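Local coordinates for protein 6-aminohexanoate-dimer hydrolase (Bacillus anthracis, PDB 4GB7) that is a beta-lactamase-like hydrolase that probably cleaves amide bonds such as that of the 6-aminohexanoate dimer, at residues Glu255-Leu269 / Tyr289-Ala301. Residues are numbered along the deposited sequence; the frame is centred on the assembly and turned at random.
Sequences ETLAWIIRTITGKSL and YVTDETKIEQASA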
ATOM      1  N   GLU A 255      11.399  -0.391   3.735  1.00 17.28           N
ATOM      2  CA  GLU A 255      11.836  -1.031   4.988  1.00 16.53           C
ATOM      3  C   GLU A 255      12.952  -0.220   5.610  1.00 17.06           C
ATOM      4  O   GLU A 255      13.001  -0.083   6.847  1.00 19.90           O
ATOM      5  CB  GLU A 255      12.264  -2.468   4.793  1.00 18.54           C
ATOM      6  CG  GLU A 255      11.168  -3.420   4.302  1.00 17.34           C
ATOM      7  CD  GLU A 255       9.963  -3.574   5.212  1.00 19.72           C
ATOM      8  OE1 GLU A 255       9.988  -3.140   6.394  1.00 19.69           O
ATOM      9  OE2 GLU A 255       8.948  -4.127   4.698  1.00 20.70           O
ATOM     10  N   THR A 256      13.823   0.342   4.774  1.00 18.68           N
ATOM     11  CA  THR A 256      14.913   1.196   5.292  1.00 17.38           C
ATOM     12  C   THR A 256      14.348   2.465   5.953  1.00 17.51           C
ATOM     13  O   THR A 256      14.741   2.879   7.059  1.00 17.37           O
ATOM     14  CB  THR A 256      15.921   1.525   4.198  1.00 16.28           C
ATOM     15  OG1 THR A 256      16.502   0.302   3.675  1.00 21.07           O
ATOM     16  CG2 THR A 256      17.073   2.426   4.739  1.00 15.81           C
ATOM     17  N   LEU A 257      13.477   3.128   5.239  1.00 19.68           N
ATOM     18  CA  LEU A 257      12.766   4.294   5.763  1.00 19.18           C
ATOM     19  C   LEU A 257      12.078   3.993   7.098  1.00 16.69           C
ATOM     20  O   LEU A 257      12.132   4.769   8.013  1.00 18.00           O
ATOM     21  CB  LEU A 257      11.763   4.825   4.712  1.00 17.77           C
ATOM     22  CG  LEU A 257      12.336   5.454   3.443  1.00 17.69           C
ATOM     23  CD1 LEU A 257      11.253   5.762   2.423  1.00 20.51           C
ATOM     24  CD2 LEU A 257      13.139   6.720   3.787  1.00 18.88           C
ATOM     25  N   ALA A 258      11.405   2.858   7.202  1.00 17.35           N
ATOM     26  CA  ALA A 258      10.779   2.466   8.472  1.00 17.86           C
ATOM     27  C   ALA A 258      11.795   2.268   9.602  1.00 18.93           C
ATOM     28  O   ALA A 258      11.510   2.597  10.749  1.00 18.37           O
ATOM     29  CB  ALA A 258       9.875   1.255   8.295  1.00 18.41           C
ATOM     30  N   TRP A 259      12.972   1.705   9.275  1.00 18.61           N
ATOM     31  CA  TRP A 259      14.035   1.560  10.247  1.00 17.26           C
ATOM     32  C   TRP A 259      14.470   2.908  10.762  1.00 17.88           C
ATOM     33  O   TRP A 259      14.635   3.091  11.954  1.00 19.40           O
ATOM     34  CB  TRP A 259      15.199   0.787   9.628  1.00 19.05           C
ATOM     35  CG  TRP A 259      16.228   0.236  10.563  1.00 19.71           C
ATOM     36  CD1 TRP A 259      16.338   0.390  11.952  1.00 19.21           C
ATOM     37  CD2 TRP A 259      17.317  -0.641  10.181  1.00 20.18           C
ATOM     38  NE1 TRP A 259      17.416  -0.323  12.444  1.00 21.81           N
ATOM     39  CE2 TRP A 259      18.068  -0.944  11.409  1.00 22.01           C
ATOM     40  CE3 TRP A 259      17.745  -1.179   8.981  1.00 20.59           C
ATOM     41  CZ2 TRP A 259      19.165  -1.779  11.398  1.00 23.69           C
ATOM     42  CZ3 TRP A 259      18.856  -2.015   8.976  1.00 22.24           C
ATOM     43  CH2 TRP A 259      19.558  -2.298  10.160  1.00 24.10           C
ATOM     44  N   ILE A 260      14.532   3.895   9.885  1.00 17.47           N
ATOM     45  CA  ILE A 260      14.825   5.259  10.291  1.00 19.71           C
ATOM     46  C   ILE A 260      13.749   5.806  11.241  1.00 19.14           C
ATOM     47  O   ILE A 260      14.067   6.373  12.293  1.00 20.11           O
ATOM     48  CB  ILE A 260      14.978   6.184   9.075  1.00 18.96           C
ATOM     49  CG1 ILE A 260      16.208   5.758   8.252  1.00 18.22           C
ATOM     50  CG2 ILE A 260      15.105   7.649   9.482  1.00 21.43           C
ATOM     51  CD1 ILE A 260      16.322   6.404   6.902  1.00 20.50           C
ATOM     52  N   ILE A 261      12.480   5.605  10.895  1.00 17.51           N
ATOM     53  CA  ILE A 261      11.388   6.022  11.788  1.00 17.53           C
ATOM     54  C   ILE A 261      11.600   5.463  13.200  1.00 18.17           C
ATOM     55  O   ILE A 261      11.493   6.199  14.206  1.00 20.50           O
ATOM     56  CB  ILE A 261      10.020   5.601  11.236  1.00 17.80           C
ATOM     57  CG1 ILE A 261       9.709   6.364   9.934  1.00 17.36           C
ATOM     58  CG2 ILE A 261       8.886   5.837  12.255  1.00 20.06           C
ATOM     59  CD1 ILE A 261       8.512   5.857   9.171  1.00 18.82           C
ATOM     60  N   ARG A 262      11.852   4.161  13.283  1.00 18.94           N
ATOM     61  CA  ARG A 262      11.963   3.490  14.574  1.00 18.01           C
ATOM     62  C   ARG A 262      13.148   4.029  15.345  1.00 20.05           C
ATOM     63  O   ARG A 262      13.057   4.299  16.529  1.00 20.52           O
ATOM     64  CB  ARG A 262      12.082   1.998  14.397  1.00 19.46           C
ATOM     65  CG  ARG A 262      10.879   1.275  13.781  1.00 19.86           C
ATOM     66  CD  ARG A 262      11.200  -0.173  13.476  1.00 20.40           C
ATOM     67  NE  ARG A 262      10.134  -0.790  12.682  1.00 20.12           N
ATOM     68  CZ  ARG A 262      10.223  -1.142  11.400  1.00 20.29           C
ATOM     69  NH1 ARG A 262      11.388  -1.125  10.744  1.00 20.34           N
ATOM     70  NH2 ARG A 262       9.177  -1.663  10.786  1.00 20.63           N
ATOM     71  N   THR A 263      14.267   4.177  14.667  1.00 19.56           N
ATOM     72  CA  THR A 263      15.471   4.668  15.310  1.00 20.41           C
ATOM     73  C   THR A 263      15.333   6.087  15.819  1.00 21.83           C
ATOM     74  O   THR A 263      15.735   6.394  16.983  1.00 22.09           O
ATOM     75  CB  THR A 263      16.669   4.561  14.353  1.00 22.84           C
ATOM     76  OG1 THR A 263      16.875   3.188  14.032  1.00 25.94           O
ATOM     77  CG2 THR A 263      17.957   5.095  15.013  1.00 24.96           C
ATOM     78  N   ILE A 264      14.844   6.975  14.948  1.00 20.25           N
ATOM     79  CA  ILE A 264      14.604   8.400  15.349  1.00 20.97           C
ATOM     80  C   ILE A 264      13.613   8.562  16.522  1.00 19.99           C
ATOM     81  O   ILE A 264      13.863   9.297  17.463  1.00 22.50           O
ATOM     82  CB  ILE A 264      14.195   9.274  14.152  1.00 20.83           C
ATOM     83  CG1 ILE A 264      15.355   9.386  13.145  1.00 24.34           C
ATOM     84  CG2 ILE A 264      13.649  10.637  14.586  1.00 22.98           C
ATOM     85  CD1 ILE A 264      16.483  10.300  13.542  1.00 25.17           C
ATOM     86  N   THR A 265      12.493   7.858  16.464  1.00 20.14           N
ATOM     87  CA  THR A 265      11.409   8.083  17.398  1.00 18.97           C
ATOM     88  C   THR A 265      11.477   7.209  18.627  1.00 20.83           C
ATOM     89  O   THR A 265      10.828   7.512  19.652  1.00 22.96           O
ATOM     90  CB  THR A 265      10.056   7.825  16.715  1.00 19.23           C
ATOM     91  OG1 THR A 265       9.919   6.437  16.416  1.00 22.17           O
ATOM     92  CG2 THR A 265       9.890   8.678  15.477  1.00 21.30           C
ATOM     93  N   GLY A 266      12.242   6.127  18.557  1.00 20.84           N
ATOM     94  CA  GLY A 266      12.306   5.200  19.666  1.00 20.50           C
ATOM     95  C   GLY A 266      11.016   4.415  19.882  1.00 20.74           C
ATOM     96  O   GLY A 266      10.827   3.817  20.950  1.00 23.32           O
ATOM     97  N   LYS A 267      10.152   4.385  18.864  1.00 21.53           N
ATOM     98  CA  LYS A 267       8.838   3.711  18.939  1.00 19.75           C
ATOM     99  C   LYS A 267       8.700   2.789  17.738  1.00 20.16           C
ATOM    100  O   LYS A 267       9.397   2.971  16.749  1.00 23.69           O
ATOM    101  CB  LYS A 267       7.711   4.747  18.918  1.00 23.27           C
ATOM    102  CG  LYS A 267       7.685   5.695  20.121  1.00 25.61           C
ATOM    103  CD  LYS A 267       6.696   6.821  19.966  1.00 29.01           C
ATOM    104  CE  LYS A 267       6.550   7.619  21.264  1.00 39.47           C
ATOM    105  NZ  LYS A 267       5.445   8.608  21.177  1.00 36.44           N
ATOM    106  N   SER A 268       7.808   1.800  17.827  1.00 19.10           N
ATOM    107  CA  SER A 268       7.615   0.878  16.722  1.00 21.09           C
ATOM    108  C   SER A 268       6.945   1.592  15.546  1.00 20.61           C
ATOM    109  O   SER A 268       6.400   2.693  15.684  1.00 19.91           O
ATOM    110  CB  SER A 268       6.781  -0.338  17.154  1.00 20.42           C
ATOM    111  OG  SER A 268       5.458   0.086  17.412  1.00 23.24           O
ATOM    112  N   LEU A 269       6.946   0.968  14.378  1.00 18.96           N
ATOM    113  CA  LEU A 269       6.244   1.592  13.254  1.00 18.19           C
ATOM    114  C   LEU A 269       4.737   1.596  13.590  1.00 17.02           C
ATOM    115  O   LEU A 269       4.041   2.577  13.283  1.00 16.65           O
ATOM    116  CB  LEU A 269       6.492   0.831  11.944  1.00 19.69           C
ATOM    117  CG  LEU A 269       5.862   1.508  10.716  1.00 17.92           C
ATOM    118  CD1 LEU A 269       6.319   2.961  10.486  1.00 20.95           C
ATOM    119  CD2 LEU A 269       6.124   0.610   9.493  1.00 19.77           C
ATOM    120  N   TYR A 289       0.076  -4.530  11.715  1.00 18.82           N
ATOM    121  CA  TYR A 289       1.147  -4.919  10.827  1.00 16.39           C
ATOM    122  C   TYR A 289       1.599  -6.346  11.080  1.00 16.47           C
ATOM    123  O   TYR A 289       1.862  -6.723  12.227  1.00 18.03           O
ATOM    124  CB  TYR A 289       2.414  -4.091  11.061  1.00 18.37           C
ATOM    125  CG  TYR A 289       2.484  -2.762  10.365  1.00 15.12           C
ATOM    126  CD1 TYR A 289       2.891  -2.662   9.020  1.00 16.74           C
ATOM    127  CD2 TYR A 289       2.168  -1.585  11.049  1.00 16.20           C
ATOM    128  CE1 TYR A 289       2.967  -1.432   8.385  1.00 17.76           C
ATOM    129  CE2 TYR A 289       2.263  -0.362  10.412  1.00 17.30           C
ATOM    130  CZ  TYR A 289       2.678  -0.273   9.109  1.00 19.42           C
ATOM    131  OH  TYR A 289       2.724   1.002   8.551  1.00 18.41           O
ATOM    132  N   VAL A 290       1.720  -7.115   9.999  1.00 17.28           N
ATOM    133  CA  VAL A 290       2.478  -8.354  10.045  1.00 17.42           C
ATOM    134  C   VAL A 290       3.929  -7.994  10.348  1.00 16.88           C
ATOM    135  O   VAL A 290       4.465  -7.011   9.826  1.00 19.53           O
ATOM    136  CB  VAL A 290       2.335  -9.132   8.744  1.00 18.06           C
ATOM    137  CG1 VAL A 290       3.347 -10.261   8.648  1.00 21.39           C
ATOM    138  CG2 VAL A 290       0.866  -9.599   8.610  1.00 16.75           C
ATOM    139  N   THR A 291       4.567  -8.837  11.155  1.00 19.16           N
ATOM    140  CA  THR A 291       5.972  -8.600  11.530  1.00 18.49           C
ATOM    141  C   THR A 291       6.874  -9.806  11.232  1.00 19.14           C
ATOM    142  O   THR A 291       6.402 -10.905  11.034  1.00 20.80           O
ATOM    143  CB  THR A 291       6.116  -8.251  13.034  1.00 18.90           C
ATOM    144  OG1 THR A 291       5.954  -9.444  13.835  1.00 21.91           O
ATOM    145  CG2 THR A 291       5.104  -7.162  13.468  1.00 20.81           C
ATOM    146  N   ASP A 292       8.185  -9.592  11.304  1.00 19.58           N
ATOM    147  CA  ASP A 292       9.147 -10.681  11.408  1.00 19.68           C
ATOM    148  C   ASP A 292       9.181 -11.230  12.852  1.00 22.21           C
ATOM    149  O   ASP A 292       8.443 -10.764  13.737  1.00 20.46           O
ATOM    150  CB  ASP A 292      10.535 -10.253  10.822  1.00 18.73           C
ATOM    151  CG  ASP A 292      11.284  -9.276  11.663  1.00 18.38           C
ATOM    152  OD1 ASP A 292      10.980  -9.157  12.850  1.00 20.90           O
ATOM    153  OD2 ASP A 292      12.250  -8.654  11.102  1.00 19.49           O
ATOM    154  N   GLU A 293      10.027 -12.233  13.080  1.00 19.60           N
ATOM    155  CA  GLU A 293      10.051 -12.927  14.365  1.00 21.07           C
ATOM    156  C   GLU A 293      10.571 -12.018  15.471  1.00 22.68           C
ATOM    157  O   GLU A 293      10.372 -12.311  16.653  1.00 26.62           O
ATOM    158  CB  GLU A 293      10.932 -14.137  14.281  1.00 26.93           C
ATOM    159  CG  GLU A 293      10.423 -15.265  13.436  1.00 27.33           C
ATOM    160  CD  GLU A 293      11.558 -16.228  13.113  1.00 34.45           C
ATOM    161  OE1 GLU A 293      12.365 -15.990  12.150  1.00 32.63           O
ATOM    162  OE2 GLU A 293      11.647 -17.224  13.865  1.00 48.59           O
ATOM    163  N   THR A 294      11.233 -10.926  15.085  1.00 22.12           N
ATOM    164  CA  THR A 294      11.690  -9.931  16.037  1.00 21.50           C
ATOM    165  C   THR A 294      10.709  -8.793  16.303  1.00 19.84           C
ATOM    166  O   THR A 294      11.028  -7.836  17.000  1.00 24.49           O
ATOM    167  CB  THR A 294      13.106  -9.415  15.704  1.00 22.64           C
ATOM    168  OG1 THR A 294      13.106  -8.540  14.577  1.00 25.55           O
ATOM    169  CG2 THR A 294      14.064 -10.588  15.521  1.00 26.12           C
ATOM    170  N   LYS A 295       9.477  -8.953  15.808  1.00 20.27           N
ATOM    171  CA  LYS A 295       8.402  -7.961  15.955  1.00 22.65           C
ATOM    172  C   LYS A 295       8.683  -6.635  15.229  1.00 21.67           C
ATOM    173  O   LYS A 295       8.071  -5.575  15.523  1.00 21.84           O
ATOM    174  CB  LYS A 295       8.010  -7.749  17.425  1.00 24.79           C
ATOM    175  CG  LYS A 295       7.629  -9.016  18.179  1.00 24.01           C
ATOM    176  CD  LYS A 295       6.534  -9.857  17.475  1.00 28.13           C
ATOM    177  CE  LYS A 295       5.264  -9.115  16.948  1.00 23.83           C
ATOM    178  NZ  LYS A 295       4.363  -8.654  18.071  1.00 26.86           N
ATOM    179  N   ILE A 296       9.560  -6.713  14.227  1.00 18.90           N
ATOM    180  CA  ILE A 296       9.740  -5.606  13.286  1.00 18.16           C
ATOM    181  C   ILE A 296       8.712  -5.735  12.182  1.00 19.75           C
ATOM    182  O   ILE A 296       8.620  -6.773  11.506  1.00 21.38           O
ATOM    183  CB  ILE A 296      11.168  -5.575  12.698  1.00 21.08           C
ATOM    184  CG1 ILE A 296      12.208  -5.272  13.782  1.00 24.60           C
ATOM    185  CG2 ILE A 296      11.280  -4.573  11.567  1.00 19.22           C
ATOM    186  CD1 ILE A 296      12.029  -3.980  14.531  1.00 25.45           C
ATOM    187  N   GLU A 297       7.977  -4.644  11.944  1.00 18.38           N
ATOM    188  CA  GLU A 297       6.888  -4.671  10.989  1.00 16.55           C
ATOM    189  C   GLU A 297       7.410  -4.734   9.538  1.00 16.28           C
ATOM    190  O   GLU A 297       8.439  -4.165   9.227  1.00 18.37           O
ATOM    191  CB  GLU A 297       6.006  -3.418  11.089  1.00 18.93           C
ATOM    192  CG  GLU A 297       5.407  -3.145  12.465  1.00 18.83           C
ATOM    193  CD  GLU A 297       6.255  -2.337  13.399  1.00 17.94           C
ATOM    194  OE1 GLU A 297       7.462  -2.119  13.118  1.00 21.15           O
ATOM    195  OE2 GLU A 297       5.697  -2.003  14.489  1.00 20.79           O
ATOM    196  N   GLN A 298       6.685  -5.453   8.669  1.00 16.28           N
ATOM    197  CA  GLN A 298       6.834  -5.305   7.221  1.00 16.23           C
ATOM    198  C   GLN A 298       6.239  -3.966   6.830  1.00 18.57           C
ATOM    199  O   GLN A 298       5.064  -3.910   6.484  1.00 18.97           O
ATOM    200  CB  GLN A 298       6.028  -6.374   6.463  1.00 18.50           C
ATOM    201  CG  GLN A 298       6.515  -7.768   6.662  1.00 19.52           C
ATOM    202  CD  GLN A 298       5.624  -8.765   5.977  1.00 21.38           C
ATOM    203  OE1 GLN A 298       4.549  -8.414   5.477  1.00 27.01           O
ATOM    204  NE2 GLN A 298       6.037 -10.007   5.984  1.00 25.25           N
ATOM    205  N   ALA A 299       7.048  -2.916   6.860  1.00 17.21           N
ATOM    206  CA  ALA A 299       6.600  -1.602   6.482  1.00 17.30           C
ATOM    207  C   ALA A 299       6.125  -1.516   5.026  1.00 16.08           C
ATOM    208  O   ALA A 299       5.314  -0.654   4.672  1.00 18.82           O
ATOM    209  CB  ALA A 299       7.738  -0.581   6.710  1.00 19.37           C
ATOM    210  N   SER A 300       6.661  -2.407   4.189  1.00 17.94           N
ATOM    211  CA  SER A 300       6.483  -2.330   2.744  1.00 15.84           C
ATOM    212  C   SER A 300       5.264  -3.081   2.318  1.00 17.81           C
ATOM    213  O   SER A 300       4.782  -2.851   1.229  1.00 19.33           O
ATOM    214  CB  SER A 300       7.713  -2.885   2.001  1.00 18.63           C
ATOM    215  OG  SER A 300       7.917  -4.247   2.317  1.00 20.10           O
ATOM    216  N   ALA A 301       4.745  -3.960   3.173  1.00 15.10           N
ATOM    217  CA  ALA A 301       3.712  -4.903   2.667  1.00 16.96           C
ATOM    218  C   ALA A 301       2.761  -5.493   3.700  1.00 16.30           C
ATOM    219  O   ALA A 301       1.866  -6.306   3.343  1.00 17.88           O
ATOM    220  CB  ALA A 301       4.429  -6.040   1.959  1.00 21.46           C
TER
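Arg-262 is straight from CG to NE (chi2 172°), while Glu-297 bends back at chi2 (88°). This brings the guanidinium and the carboxylate together, with their planes 9° apart. The salt bridge is side-on, with both nitrogens on one oxygen: Arg-262 NE lies 3.0 Å and Arg-262 NH2 2.9 Å from Glu-297 OE1. Ile-296 lays its CG2 over one guanidinium face, 3.5 Å from Arg-262 NH1. Arg-262 NH1 also donates to the hydroxyl of Tyr-231. The other oxygen, Glu-297 OE2, is bonded to Asn-67 and to the backbone N of Ala-270, so both oxygens of this buried carboxylate are held and it is probably ionised.

Glu-255 makes the second polar link. Glu-255 OE1 takes the N-H of Ala-299 on the syn side, with Ala-299 N at 3.0 Å. Glu-255 OE2 accepts from Ser-300 twice: Ser-300 OG comes from the anti side at 2.6 Å, and Ser-300 N from above the carboxylate plane. Between the two acids, Ala-299 CB packs tightly on Ala-258 CB (3.2 Å) and on Leu-269 CD2 (3.4 Å). Leu-269 CD2 also rests against Tyr-289 CZ (3.6 Å).

The contact ties helix 251-265 and the start of helix 269-278 to the loop after strand 287-290. Ser-300 O accepts from Lys-143 NZ, the lysine of a possible SxxK motif of the kind found in serine beta-lactamases. Helix 206-214 touches Glu-255 and Ser-300, and helix 143-155 touches Ala-299.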